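Methanol--corrinoid protein (Methanosarcina barkeri, PDB 2I2X) carries the methyl group of methanol on a corrinoid prosthetic group, receiving it with the help of MtaB and passing it to coenzyme M through MtaA. Local coordinates at residues T125-A131 / P175-T181; I203-C209 / L224-G228. One frame throughout, in Å; residues are numbered along the deposited sequence.

Contact 1 (T125-A131 / P175-T181); sequences TVVCHVA and PIMLTGT
Pro175 lies against Thr125 and Val127 just before strand 177-181 begins beside strand 125-130. Its ring carbon CG sits 3.6 Å from Val127 CG2. Ile176 then gives its backbone N to Thr125 O at 2.7 Å. Met177 takes Val127 N on its carbonyl oxygen. Its side chain runs alongside Val126 and points the same way, with Met177 CG 3.7 Å from Val126 CG1. Leu178 turns to the other face of the sheet, where its CD1 branch meets Val127 CG1 obliquely at 3.8 Å.

Thr179 N bonds to Val127 O at 2.8 Å. Thr179 O is gripped twice by one residue: His129 N reaches it at 3.2 Å and His129 ND1 at 2.8 Å. The imidazole swings back to this oxygen because CG lies between the backbone N and carbonyl carbon (chi1 82°). The ND1 bond would limit rotation of the ring; that from His129 N belongs to the strand pairing. Gly180 has no side chain, which leaves room for CE1 of the imidazole. Thr181 N makes a weak bond to His129 O, and Thr181 O accepts Ala131 N. Thr181 OG1 is hydrogen-bonded to N3B of the bound 5-hydroxybenzimidazolylcob(III)amide.

The pair lies inside a Rossmann-like parallel sheet, with strand 177-181 in the middle. Helix 138-149 packs on the Val126, Cys128 and Thr179 face, helices 164-173 and 190-199 on the His129 and Leu178 face. Strand 153-158 flanks strand 125-130.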
ATOM      1  N   THR B 125      -5.362  40.951  14.022  1.00 71.99           N
ATOM      2  CA  THR B 125      -4.433  40.048  14.717  1.00 70.05           C
ATOM      3  C   THR B 125      -4.779  38.579  14.443  1.00 68.60           C
ATOM      4  O   THR B 125      -5.953  38.195  14.472  1.00 68.55           O
ATOM      5  CB  THR B 125      -4.363  40.354  16.254  1.00 70.14           C
ATOM      6  OG1 THR B 125      -3.601  41.545  16.465  1.00 69.86           O
ATOM      7  CG2 THR B 125      -3.685  39.233  17.029  1.00 69.84           C
ATOM      8  N   VAL B 126      -3.752  37.778  14.142  1.00 66.45           N
ATOM      9  CA  VAL B 126      -3.885  36.314  14.088  1.00 64.26           C
ATOM     10  C   VAL B 126      -3.015  35.670  15.173  1.00 62.65           C
ATOM     11  O   VAL B 126      -1.864  36.071  15.385  1.00 62.38           O
ATOM     12  CB  VAL B 126      -3.510  35.723  12.706  1.00 64.37           C
ATOM     13  CG1 VAL B 126      -3.863  34.254  12.650  1.00 64.34           C
ATOM     14  CG2 VAL B 126      -4.223  36.456  11.585  1.00 64.00           C
ATOM     15  N   VAL B 127      -3.596  34.700  15.877  1.00 60.52           N
ATOM     16  CA  VAL B 127      -2.863  33.843  16.806  1.00 58.24           C
ATOM     17  C   VAL B 127      -2.586  32.534  16.062  1.00 57.00           C
ATOM     18  O   VAL B 127      -3.480  31.992  15.390  1.00 56.70           O
ATOM     19  CB  VAL B 127      -3.668  33.567  18.110  1.00 58.20           C
ATOM     20  CG1 VAL B 127      -2.942  32.586  19.026  1.00 57.35           C
ATOM     21  CG2 VAL B 127      -3.924  34.847  18.848  1.00 57.78           C
ATOM     22  N   CYS B 128      -1.350  32.047  16.182  1.00 55.14           N
ATOM     23  CA  CYS B 128      -0.924  30.787  15.570  1.00 53.07           C
ATOM     24  C   CYS B 128      -0.333  29.828  16.586  1.00 51.70           C
ATOM     25  O   CYS B 128       0.469  30.220  17.437  1.00 51.47           O
ATOM     26  CB  CYS B 128       0.100  31.057  14.483  1.00 53.15           C
ATOM     27  SG  CYS B 128      -0.533  32.127  13.207  1.00 53.13           S
ATOM     28  N   HIS B 129      -0.728  28.564  16.492  1.00 49.92           N
ATOM     29  CA  HIS B 129      -0.179  27.543  17.370  1.00 48.37           C
ATOM     30  C   HIS B 129      -0.057  26.199  16.671  1.00 47.40           C
ATOM     31  O   HIS B 129      -0.685  25.964  15.642  1.00 47.50           O
ATOM     32  CB  HIS B 129      -1.019  27.415  18.657  1.00 48.02           C
ATOM     33  CG  HIS B 129      -2.247  26.566  18.506  1.00 47.45           C
ATOM     34  ND1 HIS B 129      -3.291  26.898  17.660  1.00 46.10           N
ATOM     35  CD2 HIS B 129      -2.600  25.401  19.103  1.00 45.13           C
ATOM     36  CE1 HIS B 129      -4.228  25.971  17.742  1.00 45.29           C
ATOM     37  NE2 HIS B 129      -3.832  25.052  18.607  1.00 44.98           N
ATOM     38  N   VAL B 130       0.772  25.340  17.246  1.00 46.22           N
ATOM     39  CA  VAL B 130       0.845  23.937  16.898  1.00 45.57           C
ATOM     40  C   VAL B 130       0.115  23.179  18.008  1.00 45.52           C
ATOM     41  O   VAL B 130       0.209  23.546  19.185  1.00 45.17           O
ATOM     42  CB  VAL B 130       2.317  23.469  16.781  1.00 45.02           C
ATOM     43  CG1 VAL B 130       2.397  22.009  16.438  1.00 45.19           C
ATOM     44  CG2 VAL B 130       3.026  24.254  15.730  1.00 44.45           C
ATOM     45  N   ALA B 131      -0.629  22.142  17.622  1.00 45.44           N
ATOM     46  CA  ALA B 131      -1.389  21.297  18.557  1.00 45.62           C
ATOM     47  C   ALA B 131      -0.554  20.802  19.737  1.00 45.77           C
ATOM     48  O   ALA B 131       0.653  20.605  19.611  1.00 45.69           O
ATOM     49  CB  ALA B 131      -1.975  20.110  17.806  1.00 45.35           C
ATOM     50  N   PRO B 175      -7.901  38.365  18.581  1.00 67.64           N
ATOM     51  CA  PRO B 175      -7.515  38.189  17.197  1.00 67.03           C
ATOM     52  C   PRO B 175      -8.744  37.987  16.320  1.00 66.37           C
ATOM     53  O   PRO B 175      -9.826  37.655  16.819  1.00 66.63           O
ATOM     54  CB  PRO B 175      -6.678  36.914  17.240  1.00 66.97           C
ATOM     55  CG  PRO B 175      -7.278  36.122  18.349  1.00 67.33           C
ATOM     56  CD  PRO B 175      -7.740  37.124  19.362  1.00 67.61           C
ATOM     57  N   ILE B 176      -8.575  38.189  15.024  1.00 65.30           N
ATOM     58  CA  ILE B 176      -9.653  37.969  14.075  1.00 64.47           C
ATOM     59  C   ILE B 176      -9.713  36.498  13.639  1.00 63.73           C
ATOM     60  O   ILE B 176     -10.754  36.005  13.176  1.00 63.54           O
ATOM     61  CB  ILE B 176      -9.489  38.885  12.849  1.00 64.80           C
ATOM     62  CG1 ILE B 176      -8.028  38.877  12.368  1.00 64.56           C
ATOM     63  CG2 ILE B 176      -9.959  40.312  13.201  1.00 65.04           C
ATOM     64  CD1 ILE B 176      -7.865  38.957  10.864  1.00 66.06           C
ATOM     65  N   MET B 177      -8.592  35.799  13.826  1.00 62.51           N
ATOM     66  CA  MET B 177      -8.414  34.455  13.302  1.00 61.13           C
ATOM     67  C   MET B 177      -7.434  33.631  14.124  1.00 59.90           C
ATOM     68  O   MET B 177      -6.362  34.111  14.510  1.00 60.15           O
ATOM     69  CB  MET B 177      -7.933  34.553  11.862  1.00 61.38           C
ATOM     70  CG  MET B 177      -7.190  33.354  11.366  1.00 61.88           C
ATOM     71  SD  MET B 177      -7.621  33.119   9.659  1.00 62.93           S
ATOM     72  CE  MET B 177      -9.220  32.336   9.863  1.00 63.51           C
ATOM     73  N   LEU B 178      -7.810  32.382  14.373  1.00 57.87           N
ATOM     74  CA  LEU B 178      -6.947  31.436  15.055  1.00 55.89           C
ATOM     75  C   LEU B 178      -6.470  30.374  14.073  1.00 54.46           C
ATOM     76  O   LEU B 178      -7.300  29.733  13.425  1.00 54.54           O
ATOM     77  CB  LEU B 178      -7.725  30.778  16.192  1.00 55.77           C
ATOM     78  CG  LEU B 178      -7.003  29.751  17.050  1.00 55.32           C
ATOM     79  CD1 LEU B 178      -5.903  30.441  17.840  1.00 54.96           C
ATOM     80  CD2 LEU B 178      -8.000  29.060  17.976  1.00 54.79           C
ATOM     81  N   THR B 179      -5.152  30.189  13.950  1.00 52.69           N
ATOM     82  CA  THR B 179      -4.595  29.059  13.160  1.00 50.64           C
ATOM     83  C   THR B 179      -4.092  27.926  14.041  1.00 49.38           C
ATOM     84  O   THR B 179      -3.566  28.154  15.134  1.00 49.12           O
ATOM     85  CB  THR B 179      -3.463  29.453  12.137  1.00 50.44           C
ATOM     86  OG1 THR B 179      -2.245  29.726  12.823  1.00 50.16           O
ATOM     87  CG2 THR B 179      -3.832  30.656  11.303  1.00 50.49           C
ATOM     88  N   GLY B 180      -4.263  26.701  13.547  1.00 48.26           N
ATOM     89  CA  GLY B 180      -3.736  25.497  14.194  1.00 46.43           C
ATOM     90  C   GLY B 180      -3.088  24.541  13.205  1.00 45.32           C
ATOM     91  O   GLY B 180      -3.556  24.385  12.070  1.00 45.68           O
ATOM     92  N   THR B 181      -2.013  23.890  13.638  1.00 43.67           N
ATOM     93  CA  THR B 181      -1.261  22.988  12.794  1.00 41.82           C
ATOM     94  C   THR B 181      -1.038  21.690  13.540  1.00 41.18           C
ATOM     95  O   THR B 181      -0.401  21.682  14.599  1.00 41.29           O
ATOM     96  CB  THR B 181       0.082  23.613  12.407  1.00 41.66           C
ATOM     97  OG1 THR B 181      -0.159  24.709  11.528  1.00 40.62           O
ATOM     98  CG2 THR B 181       0.987  22.609  11.688  1.00 41.93           C
TER

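Contact 2 (I203-C209 / L224-G228)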
ATOM      1  N   ILE B 203     -16.575  32.038  22.499  1.00 79.24           N
ATOM      2  CA  ILE B 203     -15.852  32.751  21.448  1.00 78.77           C
ATOM      3  C   ILE B 203     -16.212  32.163  20.082  1.00 78.22           C
ATOM      4  O   ILE B 203     -16.419  30.951  19.957  1.00 78.02           O
ATOM      5  CB  ILE B 203     -14.325  32.819  21.720  1.00 78.79           C
ATOM      6  CG1 ILE B 203     -14.073  33.148  23.205  1.00 78.87           C
ATOM      7  CG2 ILE B 203     -13.678  33.872  20.809  1.00 79.00           C
ATOM      8  CD1 ILE B 203     -12.630  33.037  23.685  1.00 78.62           C
ATOM      9  N   LYS B 204     -16.314  33.035  19.079  1.00 77.57           N
ATOM     10  CA  LYS B 204     -16.840  32.647  17.767  1.00 77.07           C
ATOM     11  C   LYS B 204     -16.000  33.188  16.588  1.00 76.28           C
ATOM     12  O   LYS B 204     -16.535  33.566  15.535  1.00 76.55           O
ATOM     13  CB  LYS B 204     -18.336  33.026  17.646  1.00 77.24           C
ATOM     14  CG  LYS B 204     -19.170  32.067  16.764  1.00 77.98           C
ATOM     15  CD  LYS B 204     -19.392  32.606  15.338  1.00 78.75           C
ATOM     16  CE  LYS B 204     -19.031  31.579  14.243  1.00 79.05           C
ATOM     17  NZ  LYS B 204     -19.993  30.448  14.069  1.00 77.78           N
ATOM     18  N   ILE B 205     -14.683  33.223  16.770  1.00 75.04           N
ATOM     19  CA  ILE B 205     -13.776  33.540  15.662  1.00 73.64           C
ATOM     20  C   ILE B 205     -13.467  32.268  14.855  1.00 72.38           C
ATOM     21  O   ILE B 205     -13.524  31.157  15.401  1.00 72.28           O
ATOM     22  CB  ILE B 205     -12.474  34.266  16.133  1.00 73.82           C
ATOM     23  CG1 ILE B 205     -11.548  33.315  16.907  1.00 73.45           C
ATOM     24  CG2 ILE B 205     -12.823  35.559  16.929  1.00 74.04           C
ATOM     25  CD1 ILE B 205     -10.131  33.844  17.099  1.00 73.56           C
ATOM     26  N   PRO B 206     -13.168  32.417  13.549  1.00 71.07           N
ATOM     27  CA  PRO B 206     -12.849  31.216  12.774  1.00 69.90           C
ATOM     28  C   PRO B 206     -11.532  30.595  13.231  1.00 68.66           C
ATOM     29  O   PRO B 206     -10.595  31.304  13.616  1.00 68.37           O
ATOM     30  CB  PRO B 206     -12.727  31.735  11.334  1.00 69.94           C
ATOM     31  CG  PRO B 206     -13.292  33.108  11.353  1.00 70.45           C
ATOM     32  CD  PRO B 206     -13.099  33.636  12.725  1.00 70.87           C
ATOM     33  N   PHE B 207     -11.488  29.270  13.201  1.00 67.34           N
ATOM     34  CA  PHE B 207     -10.307  28.508  13.579  1.00 66.09           C
ATOM     35  C   PHE B 207      -9.781  27.788  12.349  1.00 65.05           C
ATOM     36  O   PHE B 207     -10.260  26.712  12.021  1.00 65.20           O
ATOM     37  CB  PHE B 207     -10.700  27.511  14.667  1.00 66.25           C
ATOM     38  CG  PHE B 207      -9.571  26.654  15.178  1.00 66.62           C
ATOM     39  CD1 PHE B 207      -8.242  27.051  15.052  1.00 66.72           C
ATOM     40  CD2 PHE B 207      -9.853  25.459  15.842  1.00 66.62           C
ATOM     41  CE1 PHE B 207      -7.209  26.251  15.547  1.00 67.05           C
ATOM     42  CE2 PHE B 207      -8.828  24.658  16.344  1.00 66.66           C
ATOM     43  CZ  PHE B 207      -7.503  25.054  16.194  1.00 66.51           C
ATOM     44  N   ALA B 208      -8.818  28.386  11.656  1.00 63.80           N
ATOM     45  CA  ALA B 208      -8.298  27.787  10.421  1.00 62.93           C
ATOM     46  C   ALA B 208      -7.242  26.696  10.688  1.00 62.34           C
ATOM     47  O   ALA B 208      -6.115  26.986  11.096  1.00 62.18           O
ATOM     48  CB  ALA B 208      -7.756  28.857   9.490  1.00 62.91           C
ATOM     49  N   CYS B 209      -7.628  25.445  10.441  1.00 61.30           N
ATOM     50  CA  CYS B 209      -6.803  24.285  10.732  1.00 60.37           C
ATOM     51  C   CYS B 209      -6.092  23.710   9.512  1.00 59.80           C
ATOM     52  O   CYS B 209      -6.678  23.621   8.428  1.00 59.95           O
ATOM     53  CB  CYS B 209      -7.676  23.196  11.324  1.00 60.61           C
ATOM     54  SG  CYS B 209      -8.459  23.649  12.860  1.00 60.91           S
ATOM     55  N   LEU B 224     -16.159  25.599  14.846  1.00 77.22           N
ATOM     56  CA  LEU B 224     -15.361  26.789  14.526  1.00 77.38           C
ATOM     57  C   LEU B 224     -14.365  26.541  13.401  1.00 77.51           C
ATOM     58  O   LEU B 224     -13.719  27.480  12.921  1.00 77.64           O
ATOM     59  CB  LEU B 224     -14.618  27.292  15.769  1.00 77.39           C
ATOM     60  CG  LEU B 224     -15.448  27.784  16.961  1.00 77.24           C
ATOM     61  CD1 LEU B 224     -14.600  27.833  18.219  1.00 77.08           C
ATOM     62  CD2 LEU B 224     -16.078  29.131  16.679  1.00 77.41           C
ATOM     63  N   GLY B 225     -14.273  25.278  12.979  1.00 77.55           N
ATOM     64  CA  GLY B 225     -13.240  24.804  12.061  1.00 77.39           C
ATOM     65  C   GLY B 225     -13.319  25.228  10.607  1.00 77.33           C
ATOM     66  O   GLY B 225     -14.361  25.108   9.965  1.00 77.24           O
ATOM     67  N   VAL B 226     -12.193  25.732  10.103  1.00 77.43           N
ATOM     68  CA  VAL B 226     -11.981  25.972   8.679  1.00 77.45           C
ATOM     69  C   VAL B 226     -10.760  25.157   8.223  1.00 77.58           C
ATOM     70  O   VAL B 226      -9.772  25.056   8.954  1.00 77.66           O
ATOM     71  CB  VAL B 226     -11.721  27.461   8.381  1.00 77.33           C
ATOM     72  CG1 VAL B 226     -12.020  27.758   6.928  1.00 76.98           C
ATOM     73  CG2 VAL B 226     -12.568  28.345   9.282  1.00 77.37           C
ATOM     74  N   TYR B 227     -10.838  24.571   7.029  1.00 77.41           N
ATOM     75  CA  TYR B 227      -9.694  23.891   6.428  1.00 77.33           C
ATOM     76  C   TYR B 227      -8.896  24.846   5.555  1.00 77.20           C
ATOM     77  O   TYR B 227      -9.431  25.803   5.017  1.00 77.05           O
ATOM     78  CB  TYR B 227     -10.140  22.663   5.603  1.00 77.42           C
ATOM     79  CG  TYR B 227      -9.011  21.742   5.128  1.00 77.64           C
ATOM     80  CD1 TYR B 227      -7.900  21.480   5.940  1.00 77.98           C
ATOM     81  CD2 TYR B 227      -9.073  21.108   3.881  1.00 77.20           C
ATOM     82  CE1 TYR B 227      -6.874  20.640   5.514  1.00 77.86           C
ATOM     83  CE2 TYR B 227      -8.047  20.258   3.452  1.00 76.92           C
ATOM     84  CZ  TYR B 227      -6.956  20.032   4.278  1.00 76.96           C
ATOM     85  OH  TYR B 227      -5.934  19.211   3.891  1.00 76.60           O
ATOM     86  N   GLY B 228      -7.604  24.576   5.455  1.00 77.41           N
ATOM     87  CA  GLY B 228      -6.740  25.178   4.459  1.00 77.93           C
ATOM     88  C   GLY B 228      -5.583  24.218   4.315  1.00 78.30           C
ATOM     89  O   GLY B 228      -4.864  23.977   5.283  1.00 78.28           O
TER
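Leu224 pushes its forked end against the backbone of Ile203, Lys204 and Ile205, in a bend of the chain. The CD2 branch lies 3.5 Å from Ile205 O and 3.8 Å from Lys204 CA. Both branches come near Ile203 O, CD2 slightly closer. Leu224 CB also rests on Phe207 CB. CG points away from the carbonyl carbon (chi1 -63°), which carries the fork back past the start of the strand. Further along, Val226 sends CG2 to the ring of Pro206, 4.0 Å from its CB, and sets its CB beside that of Ala208.

Strands 207-210 and 225-227 form a parallel beta-alpha-beta unit at one end of the sheet within this chain, with helix 216-220 in the crossover. Phe207 N bonds to Leu224 O and Val226 N to Phe207 O. Cys209 N then meets Val226 O at 2.6 Å.

Gly225 has no side chain on the face that carries Phe207 and Cys209. There Cys209 SG sits over the centre of the Phe207 ring, 3.5 Å above its plane. At the far end Cys209 O receives Gly228 N at 3.3 Å and also lies near the plane of the Tyr227 ring, at its edge, 3.5 Å from CD1.

In the fold
Contacts 1 and 2 belong to one five-stranded parallel sheet in the B12-binding part of the chain, with centres about 9 Å apart. Contact 1 comes first and joins strands 125-130 and 177-181. Contact 2 follows and joins strand 207-210 to strand 225-227, at one edge of the sheet within this chain. Strands 177-181 and 207-210 are neighbours: Leu178 O probably accepts Ala208 N at 2.7 Å, and Leu178 N probably bonds to Pro206 O. Helix 190-199 lies between these strands in sequence and packs on both contacts. Both also reach the corrinoid, through Thr181 OG1 in contact 1 and Ala208 O in contact 2, so neighbouring strands help form one cofactor pocket.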